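PDB 4P0F: serine protease inhibitor 4, isoform B, which probably inhibits serine- and cysteine-type endopeptidases as a member of the serpin family and is seen here in its cleaved form. Local coordinates for residues Q131-I136 and D155-E160; N137-Q142 and V166-F171; E160-L165 and E309-S314; E284-Q287 and R293-S296. One frame throughout, in Å; residues are numbered along the deposited sequence.

Overall arrangement
The four contacts illustrate how a serpin builds layers around its main sheet. Contacts 1 and 2 share helix 129-143 and lie about 16 Å apart between centres: the first fixes the start of the helix to the returning loop, the second lays its later turns on strand 161-174. Their segments alternate along the chain. Contact 3 follows contact 1 directly, sharing Glu160, about 12 Å from it between centres, and links the beginning of that strand to strand 311-324. Contacts 2 and 3 both meet strand 328-341, consistent with the reactive-loop strand inserted after cleavage. Contact 4, some 14 Å from contact 3 between centres and nested in the loop it closes, packs against strand 311-324.

Contact 1: residues Q131-I136 and D155-E160; sequences QAAATI and DVLNSE
Leu157 meets only one flat group across this contact, a backbone peptide: its CD1 stands over one face of the Ala132-Ala133 unit, 4.0 Å from Ala133 N, and no ring or planar side chain joins in from either segment. This is the start of helix 129-143, which corresponds to helix F of the serpin fold, held against the loop that leads back into strand 161-174. The loop gives a single apolar knob to the helix. With CG turned opposite its carbonyl carbon (chi1 -56°) and the chain extended beyond, Leu157 reaches CD1 to the helix surface formed by Ala132, Ala133 and Ile136. Ala133 CB lies 4.2 Å from Leu157 CD1, while Ala132 CB is slightly farther off. Ile136 comes from the next turn and meets the leucine tip to tip. Both of these larger side chains also rest on Val164, so loop, helix and strand close together into one buried apolar patch. Farther along the loop an Asx turn shapes the approach to the strand: Glu160 N donates to Asn158 OD1 at 2.8 Å, from above the plane of the side-chain carbonyl.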
# COMPACT_ATOMS: atom_id res chain seq x y z
N GLN A 131 -9.01 -6.64 -24.35
CA GLN A 131 -7.70 -6.24 -24.84
C GLN A 131 -7.10 -5.14 -23.98
O GLN A 131 -5.92 -5.18 -23.62
CB GLN A 131 -7.82 -5.79 -26.30
CG GLN A 131 -6.57 -5.21 -26.92
CD GLN A 131 -6.86 -4.67 -28.31
OE1 GLN A 131 -7.09 -3.47 -28.49
NE2 GLN A 131 -6.91 -5.55 -29.29
N ALA A 132 -7.92 -4.15 -23.63
CA ALA A 132 -7.45 -3.04 -22.79
C ALA A 132 -7.02 -3.50 -21.39
O ALA A 132 -5.99 -3.07 -20.87
CB ALA A 132 -8.53 -1.97 -22.69
N ALA A 133 -7.81 -4.39 -20.79
CA ALA A 133 -7.48 -4.91 -19.48
C ALA A 133 -6.17 -5.69 -19.57
O ALA A 133 -5.32 -5.57 -18.70
CB ALA A 133 -8.60 -5.79 -18.96
N ALA A 134 -6.01 -6.48 -20.63
CA ALA A 134 -4.80 -7.27 -20.79
C ALA A 134 -3.58 -6.35 -20.88
O ALA A 134 -2.55 -6.63 -20.29
CB ALA A 134 -4.89 -8.16 -22.03
N THR A 135 -3.71 -5.25 -21.62
CA THR A 135 -2.62 -4.28 -21.73
C THR A 135 -2.23 -3.71 -20.36
O THR A 135 -1.06 -3.69 -20.00
CB THR A 135 -2.99 -3.14 -22.69
OG1 THR A 135 -3.12 -3.69 -24.00
CG2 THR A 135 -1.93 -2.05 -22.72
N ILE A 136 -3.23 -3.27 -19.61
CA ILE A 136 -3.01 -2.73 -18.27
C ILE A 136 -2.42 -3.79 -17.35
O ILE A 136 -1.42 -3.56 -16.65
CB ILE A 136 -4.33 -2.19 -17.68
CG1 ILE A 136 -4.80 -0.98 -18.49
CG2 ILE A 136 -4.15 -1.83 -16.20
CD1 ILE A 136 -6.29 -0.61 -18.30
N ASP A 155 -14.34 -6.52 -16.98
CA ASP A 155 -15.76 -6.22 -16.83
C ASP A 155 -16.04 -4.90 -16.08
O ASP A 155 -17.20 -4.54 -15.91
CB ASP A 155 -16.52 -7.39 -16.16
CG ASP A 155 -16.06 -7.73 -14.74
OD1 ASP A 155 -15.32 -6.98 -14.08
OD2 ASP A 155 -16.51 -8.80 -14.26
N VAL A 156 -15.00 -4.16 -15.70
CA VAL A 156 -15.22 -2.78 -15.21
C VAL A 156 -14.82 -1.72 -16.23
O VAL A 156 -14.87 -0.53 -15.94
CB VAL A 156 -14.46 -2.49 -13.89
CG1 VAL A 156 -14.86 -3.47 -12.82
CG2 VAL A 156 -12.96 -2.47 -14.09
N LEU A 157 -14.45 -2.17 -17.43
CA LEU A 157 -14.07 -1.30 -18.54
C LEU A 157 -15.07 -1.43 -19.67
O LEU A 157 -15.52 -2.53 -19.97
CB LEU A 157 -12.66 -1.64 -19.04
CG LEU A 157 -11.54 -1.60 -18.01
CD1 LEU A 157 -10.20 -1.97 -18.64
CD2 LEU A 157 -11.45 -0.25 -17.33
N ASN A 158 -15.39 -0.31 -20.32
CA ASN A 158 -16.24 -0.33 -21.52
C ASN A 158 -16.08 0.95 -22.33
O ASN A 158 -15.17 1.73 -22.07
CB ASN A 158 -17.71 -0.55 -21.13
CG ASN A 158 -18.29 0.57 -20.27
OD1 ASN A 158 -17.83 1.71 -20.29
ND2 ASN A 158 -19.32 0.23 -19.50
N SER A 159 -16.95 1.17 -23.31
CA SER A 159 -16.79 2.31 -24.21
C SER A 159 -16.91 3.66 -23.50
O SER A 159 -16.53 4.69 -24.07
CB SER A 159 -17.82 2.25 -25.34
OG SER A 159 -19.14 2.22 -24.82
N GLU A 160 -17.45 3.67 -22.29
CA GLU A 160 -17.55 4.90 -21.49
C GLU A 160 -16.27 5.20 -20.69
O GLU A 160 -16.11 6.30 -20.19
CB GLU A 160 -18.73 4.81 -20.52
CG GLU A 160 -20.09 4.71 -21.18
CD GLU A 160 -20.64 6.06 -21.60
OE1 GLU A 160 -21.06 6.84 -20.72
OE2 GLU A 160 -20.65 6.34 -22.82

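Contact 2: residues N137-Q142 and V166-F171; sequences NNWVEQ and VNAIHF
Trp139 is the first residue of segment 137-142 to reach strand 166-171, and it does so with the far corner of its indole. CG stands opposite the backbone N (chi1 179°), which directs the six-membered ring down to the strand, where CZ3 comes 3.8 Å from Val166 CG1. That methyl lies at the ring's edge, near its plane, and the two side chains pass each other in opposite directions. The same CZ3 approaches Ala168 CB obliquely at 4.2 Å, while the indole also rests on Ala94 and Lys96 of strand 91-100. One step on, Val140 sends CG2 to the same methyl of Val166, again at 3.8 Å, crossing that side chain at about a right angle. Val166 CG1 is therefore gripped from two consecutive helix residues, a valine and the rim of an indole. The Val140 backbone lies closest to Ala168, with 6.4 Å between their CA atoms; a residue as small as alanine suits so close an approach. Asn167, between the two strand residues in contact, points to the opposite side of the sheet and bonds Asn95 and Ser40. The axes of these two short segments run 25° from parallel, 8.8 Å apart at closest. Val140 also touches Ala334 on strand 328-341, the strand consistent with the inserted loop, so the helix bridges three neighbouring strands. Lying on the face of the main sheet, nearly along its strands, it packs in the way typical of helix F on sheet A in the serpin fold.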
# COMPACT_ATOMS: atom_id res chain seq x y z
N ASN A 137 -3.03 -4.96 -17.36
CA ASN A 137 -2.68 -5.98 -16.38
C ASN A 137 -1.33 -6.61 -16.68
O ASN A 137 -0.59 -6.98 -15.77
CB ASN A 137 -3.78 -7.03 -16.32
CG ASN A 137 -5.06 -6.47 -15.71
OD1 ASN A 137 -5.03 -5.47 -14.99
ND2 ASN A 137 -6.18 -7.11 -16.01
N ASN A 138 -0.98 -6.68 -17.96
CA ASN A 138 0.34 -7.17 -18.34
C ASN A 138 1.43 -6.19 -17.91
O ASN A 138 2.50 -6.61 -17.47
CB ASN A 138 0.40 -7.42 -19.85
CG ASN A 138 -0.41 -8.64 -20.27
OD1 ASN A 138 -0.79 -9.46 -19.44
ND2 ASN A 138 -0.66 -8.77 -21.57
N TRP A 139 1.15 -4.90 -18.00
CA TRP A 139 2.09 -3.89 -17.57
C TRP A 139 2.29 -4.02 -16.06
O TRP A 139 3.42 -4.03 -15.57
CB TRP A 139 1.61 -2.48 -17.95
CG TRP A 139 2.55 -1.40 -17.50
CD1 TRP A 139 3.66 -0.95 -18.16
CD2 TRP A 139 2.49 -0.64 -16.28
NE1 TRP A 139 4.28 0.03 -17.43
CE2 TRP A 139 3.59 0.24 -16.27
CE3 TRP A 139 1.60 -0.63 -15.19
CZ2 TRP A 139 3.83 1.13 -15.22
CZ3 TRP A 139 1.85 0.25 -14.14
CH2 TRP A 139 2.96 1.11 -14.17
N VAL A 140 1.19 -4.14 -15.32
CA VAL A 140 1.28 -4.33 -13.87
C VAL A 140 2.08 -5.58 -13.50
O VAL A 140 2.92 -5.52 -12.60
CB VAL A 140 -0.12 -4.41 -13.22
CG1 VAL A 140 -0.02 -4.80 -11.74
CG2 VAL A 140 -0.84 -3.06 -13.36
N GLU A 141 1.85 -6.70 -14.16
CA GLU A 141 2.65 -7.89 -13.90
C GLU A 141 4.14 -7.63 -14.12
O GLU A 141 4.98 -8.07 -13.34
CB GLU A 141 2.22 -9.06 -14.78
CG GLU A 141 0.89 -9.67 -14.40
CD GLU A 141 0.77 -11.13 -14.79
OE1 GLU A 141 1.78 -11.85 -14.73
OE2 GLU A 141 -0.35 -11.55 -15.15
N GLN A 142 4.46 -6.90 -15.19
CA GLN A 142 5.85 -6.65 -15.52
C GLN A 142 6.52 -5.73 -14.49
O GLN A 142 7.74 -5.80 -14.30
CB GLN A 142 5.96 -6.06 -16.93
CG GLN A 142 5.63 -7.06 -18.02
CD GLN A 142 6.56 -8.27 -18.03
OE1 GLN A 142 7.73 -8.18 -17.65
NE2 GLN A 142 6.03 -9.42 -18.45
N VAL A 166 -2.62 4.11 -12.97
CA VAL A 166 -2.06 2.97 -12.24
C VAL A 166 -0.74 3.32 -11.57
O VAL A 166 0.12 3.96 -12.16
CB VAL A 166 -1.85 1.75 -13.16
CG1 VAL A 166 -1.46 0.54 -12.34
CG2 VAL A 166 -3.13 1.46 -13.94
N ASN A 167 -0.63 2.89 -10.32
CA ASN A 167 0.64 2.85 -9.63
C ASN A 167 0.97 1.42 -9.28
O ASN A 167 0.11 0.70 -8.79
CB ASN A 167 0.62 3.67 -8.34
CG ASN A 167 1.87 3.45 -7.52
OD1 ASN A 167 1.93 2.54 -6.66
ND2 ASN A 167 2.89 4.24 -7.79
N ALA A 168 2.22 1.02 -9.51
CA ALA A 168 2.69 -0.31 -9.10
C ALA A 168 3.94 -0.14 -8.26
O ALA A 168 4.72 0.79 -8.47
CB ALA A 168 2.96 -1.18 -10.31
N ILE A 169 4.12 -1.03 -7.29
CA ILE A 169 5.29 -1.00 -6.42
C ILE A 169 5.78 -2.42 -6.17
O ILE A 169 4.99 -3.34 -6.00
CB ILE A 169 4.96 -0.27 -5.08
CG1 ILE A 169 6.16 -0.27 -4.13
CG2 ILE A 169 3.73 -0.87 -4.41
CD1 ILE A 169 6.02 0.74 -2.98
N HIS A 170 7.10 -2.58 -6.21
CA HIS A 170 7.72 -3.88 -5.97
C HIS A 170 8.90 -3.74 -5.04
O HIS A 170 9.75 -2.87 -5.23
CB HIS A 170 8.16 -4.53 -7.27
CG HIS A 170 8.82 -5.86 -7.08
ND1 HIS A 170 10.19 -6.02 -7.11
CD2 HIS A 170 8.30 -7.08 -6.82
CE1 HIS A 170 10.48 -7.29 -6.89
NE2 HIS A 170 9.36 -7.96 -6.72
N PHE A 171 8.95 -4.62 -4.05
CA PHE A 171 10.02 -4.65 -3.07
C PHE A 171 10.59 -6.05 -2.96
O PHE A 171 9.84 -7.02 -2.85
CB PHE A 171 9.51 -4.19 -1.72
CG PHE A 171 10.48 -4.42 -0.59
CD1 PHE A 171 11.61 -3.65 -0.46
CD2 PHE A 171 10.24 -5.42 0.33
CE1 PHE A 171 12.50 -3.87 0.58
CE2 PHE A 171 11.13 -5.65 1.38
CZ PHE A 171 12.25 -4.87 1.50

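Contact 3: residues E160-L165 and E309-S314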
# COMPACT_ATOMS: atom_id res chain seq x y z
N GLU A 160 -17.45 3.67 -22.29
CA GLU A 160 -17.55 4.90 -21.49
C GLU A 160 -16.27 5.20 -20.69
O GLU A 160 -16.11 6.30 -20.19
CB GLU A 160 -18.73 4.81 -20.52
CG GLU A 160 -20.09 4.71 -21.18
CD GLU A 160 -20.64 6.06 -21.60
OE1 GLU A 160 -21.06 6.84 -20.72
OE2 GLU A 160 -20.65 6.34 -22.82
N SER A 161 -15.38 4.22 -20.57
CA SER A 161 -14.12 4.41 -19.86
C SER A 161 -13.28 5.45 -20.60
O SER A 161 -13.25 5.45 -21.83
CB SER A 161 -13.32 3.10 -19.75
OG SER A 161 -14.07 2.08 -19.11
N ARG A 162 -12.59 6.31 -19.86
CA ARG A 162 -11.80 7.36 -20.49
C ARG A 162 -10.33 7.29 -20.10
O ARG A 162 -9.46 7.55 -20.93
CB ARG A 162 -12.39 8.73 -20.15
CG ARG A 162 -13.73 8.96 -20.80
CD ARG A 162 -13.61 9.22 -22.30
NE ARG A 162 -14.91 9.30 -22.97
CZ ARG A 162 -15.56 8.26 -23.50
NH1 ARG A 162 -15.04 7.03 -23.45
NH2 ARG A 162 -16.73 8.45 -24.08
N LEU A 163 -10.03 6.96 -18.85
CA LEU A 163 -8.65 6.65 -18.52
C LEU A 163 -8.55 5.79 -17.29
O LEU A 163 -9.47 5.72 -16.49
CB LEU A 163 -7.84 7.93 -18.35
CG LEU A 163 -8.36 8.92 -17.32
CD1 LEU A 163 -7.71 8.69 -15.95
CD2 LEU A 163 -8.09 10.32 -17.80
N VAL A 164 -7.42 5.10 -17.18
CA VAL A 164 -7.08 4.35 -15.99
C VAL A 164 -5.71 4.79 -15.53
O VAL A 164 -4.76 4.75 -16.30
CB VAL A 164 -7.08 2.83 -16.23
CG1 VAL A 164 -6.67 2.07 -14.96
CG2 VAL A 164 -8.45 2.37 -16.69
N LEU A 165 -5.64 5.23 -14.28
CA LEU A 165 -4.39 5.62 -13.64
C LEU A 165 -3.89 4.45 -12.82
O LEU A 165 -4.67 3.87 -12.07
CB LEU A 165 -4.59 6.84 -12.74
CG LEU A 165 -4.64 8.19 -13.46
CD1 LEU A 165 -5.21 9.25 -12.57
CD2 LEU A 165 -3.24 8.58 -13.90
N GLU A 309 -16.44 16.53 -21.78
CA GLU A 309 -17.24 15.48 -21.16
C GLU A 309 -17.03 15.43 -19.66
O GLU A 309 -15.89 15.26 -19.21
CB GLU A 309 -16.90 14.10 -21.73
CG GLU A 309 -17.29 13.91 -23.18
CD GLU A 309 -16.77 12.61 -23.76
OE1 GLU A 309 -16.31 11.75 -22.99
OE2 GLU A 309 -16.81 12.46 -25.01
N PRO A 310 -18.10 15.57 -18.87
CA PRO A 310 -17.92 15.35 -17.43
C PRO A 310 -17.51 13.92 -17.12
O PRO A 310 -18.01 12.98 -17.75
CB PRO A 310 -19.31 15.67 -16.86
CG PRO A 310 -19.92 16.56 -17.85
CD PRO A 310 -19.43 16.12 -19.18
N LEU A 311 -16.62 13.76 -16.14
CA LEU A 311 -16.05 12.47 -15.78
C LEU A 311 -16.30 12.14 -14.32
O LEU A 311 -16.52 13.04 -13.51
CB LEU A 311 -14.53 12.45 -16.03
CG LEU A 311 -14.03 12.89 -17.41
CD1 LEU A 311 -12.50 12.90 -17.43
CD2 LEU A 311 -14.58 12.00 -18.50
N LYS A 312 -16.25 10.85 -13.99
CA LYS A 312 -16.26 10.41 -12.60
C LYS A 312 -15.46 9.11 -12.45
O LYS A 312 -15.15 8.43 -13.42
CB LYS A 312 -17.69 10.22 -12.10
CG LYS A 312 -18.41 9.03 -12.68
CD LYS A 312 -19.84 8.96 -12.18
CE LYS A 312 -20.57 7.78 -12.79
NZ LYS A 312 -21.96 7.69 -12.25
N VAL A 313 -15.12 8.77 -11.22
CA VAL A 313 -14.40 7.53 -10.94
C VAL A 313 -15.38 6.37 -10.81
O VAL A 313 -16.33 6.45 -10.04
CB VAL A 313 -13.55 7.67 -9.66
CG1 VAL A 313 -12.91 6.36 -9.28
CG2 VAL A 313 -12.50 8.75 -9.84
N SER A 314 -15.15 5.30 -11.58
CA SER A 314 -16.02 4.12 -11.53
C SER A 314 -15.46 2.99 -10.67
O SER A 314 -16.21 2.12 -10.25
CB SER A 314 -16.26 3.59 -12.94
OG SER A 314 -15.03 3.45 -13.63
O HOH W 1 -14.90 2.24 -16.55
O HOH W 2 -18.55 10.30 -25.41
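Arg162 and Leu311 have the nearest backbones, 8.1 Å between CA atoms, because strand 328-341 runs between strands 161-174 and 311-324 and pairs antiparallel with both; Arg162 and Leu163 face its Val339 in a classic beta bulge. The two flanking strands are thus linked through side chains and bridging waters, not by backbone pairing; one water joins Ser161 OG to Ser314 OG. Arg162 bends at chi2 (-74°), which brings NE to Glu309 OE1 in a salt bridge of 2.8 Å. The N-H is almost straight (172°), lies in the guanidinium plane and uses the syn lone pair of OE1, although the two flat groups are turned 56° apart. A second water extends the pairing, accepting from Arg162 NH2 at 2.9 Å and donating to Glu309 OE2, which also bonds Tyr103 OH. Arg162 NH1 ties the guanidinium back to its own strand and the loop before it, donating to Ser161 O at 2.9 Å, above that carbonyl's plane, and to Ser159 O. Nearer the backbone, Arg162 CG packs on Leu311 CD2 at 3.9 Å. A leucine in place of Arg162 would probably leave Glu309 OE1 without its salt-bridge mate and the Ser159 and Ser161 carbonyls without this donor. A buried arginine gripped through all three nitrogens is kept from turning, and its charge is likely to favour the ionised form of Glu309.

Contact 4: residues E284-Q287 and R293-S296; sequences EVFQ and RMFS
Local apolar packing joins Phe286 and Gln287 of helix 283-288 to Met294 and Phe295 of the short 3-10 turn that follows it, on the way to strand 311-324. Three side chains form its centre. Phe286 CB lies in the plane of the Phe295 ring, at its edge, 3.8 Å from CZ. The same ring carries Met294 CG over the centre of one face, 3.5 Å above the plane. From there the methionine bends at its last torsion (chi3 -62°) and brings SD to Phe286 CD2 at 3.9 Å; the sulfur sits 5.1 Å from the Phe286 ring centroid, 64° off the normal, a Met-aromatic contact of oblique geometry. Gln287 completes the contact on its more exposed side: its CG lies 3.9 Å from Phe295 CD2, and its amide is turned almost perpendicular to that ring, with NE2 close to the same carbon. With Phe295 cut back to an alanine, a gap would probably open beside Phe286 CB and Gln287 CG, and Met294 CG would lose the ring face it rests on. The turn itself is held by Arg293 O, which accepts from both the N and the OG of Ser296, the latter at 2.8 Å. Met294 pairs through its backbone with Val313 of strand 311-324, Phe286 and Phe295 both lean on Ile316 of that strand, and helix 54-64 adds Leu64 against Phe286 and Leu60 against Met294, which places the cluster between helix 54-64 and strand 311-324.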
# COMPACT_ATOMS: atom_id res chain seq x y z
N GLU A 284 -15.57 2.31 -1.08
CA GLU A 284 -16.20 2.41 0.22
C GLU A 284 -15.24 3.05 1.24
O GLU A 284 -15.66 3.91 2.02
CB GLU A 284 -16.67 1.04 0.69
CG GLU A 284 -17.48 1.06 1.98
CD GLU A 284 -17.83 -0.34 2.46
OE1 GLU A 284 -17.91 -1.26 1.61
OE2 GLU A 284 -18.02 -0.53 3.68
N VAL A 285 -13.98 2.64 1.22
CA VAL A 285 -12.98 3.22 2.13
C VAL A 285 -12.86 4.73 1.86
O VAL A 285 -12.88 5.53 2.80
CB VAL A 285 -11.60 2.54 1.97
CG1 VAL A 285 -10.48 3.38 2.59
CG2 VAL A 285 -11.63 1.16 2.59
N PHE A 286 -12.76 5.12 0.60
CA PHE A 286 -12.63 6.54 0.26
C PHE A 286 -13.85 7.33 0.69
O PHE A 286 -13.73 8.45 1.18
CB PHE A 286 -12.38 6.74 -1.23
CG PHE A 286 -10.93 6.67 -1.60
CD1 PHE A 286 -10.20 5.52 -1.42
CD2 PHE A 286 -10.30 7.77 -2.16
CE1 PHE A 286 -8.87 5.46 -1.78
CE2 PHE A 286 -8.98 7.72 -2.51
CZ PHE A 286 -8.26 6.56 -2.32
N GLN A 287 -15.04 6.75 0.50
CA GLN A 287 -16.26 7.41 0.95
C GLN A 287 -16.26 7.61 2.47
O GLN A 287 -16.62 8.68 2.97
CB GLN A 287 -17.47 6.59 0.53
CG GLN A 287 -17.71 6.65 -0.98
CD GLN A 287 -18.71 5.62 -1.45
OE1 GLN A 287 -18.93 4.61 -0.79
NE2 GLN A 287 -19.33 5.88 -2.59
N ARG A 293 -17.25 12.52 -3.34
CA ARG A 293 -17.71 13.27 -4.52
C ARG A 293 -17.14 12.72 -5.84
O ARG A 293 -17.83 12.74 -6.87
CB ARG A 293 -17.36 14.75 -4.36
CG ARG A 293 -18.09 15.68 -5.31
CD ARG A 293 -17.96 17.12 -4.86
NE ARG A 293 -18.54 18.07 -5.80
CZ ARG A 293 -19.80 18.51 -5.75
NH1 ARG A 293 -20.63 18.08 -4.82
NH2 ARG A 293 -20.22 19.39 -6.65
N MET A 294 -15.91 12.23 -5.80
CA MET A 294 -15.23 11.68 -6.98
C MET A 294 -15.99 10.53 -7.67
O MET A 294 -15.82 10.30 -8.86
CB MET A 294 -13.83 11.21 -6.59
CG MET A 294 -13.86 10.11 -5.57
SD MET A 294 -12.25 9.92 -4.76
CE MET A 294 -11.28 9.50 -6.18
N PHE A 295 -16.84 9.81 -6.93
CA PHE A 295 -17.61 8.68 -7.48
C PHE A 295 -19.01 9.08 -7.93
O PHE A 295 -19.72 8.27 -8.54
CB PHE A 295 -17.73 7.55 -6.46
CG PHE A 295 -16.44 7.19 -5.82
CD1 PHE A 295 -15.47 6.50 -6.52
CD2 PHE A 295 -16.18 7.54 -4.49
CE1 PHE A 295 -14.28 6.17 -5.93
CE2 PHE A 295 -15.01 7.22 -3.91
CZ PHE A 295 -14.05 6.53 -4.61
N SER A 296 -19.41 10.30 -7.60
CA SER A 296 -20.77 10.76 -7.80
C SER A 296 -20.94 11.47 -9.14
O SER A 296 -19.97 11.82 -9.81
CB SER A 296 -21.17 11.72 -6.69
OG SER A 296 -20.65 13.01 -6.94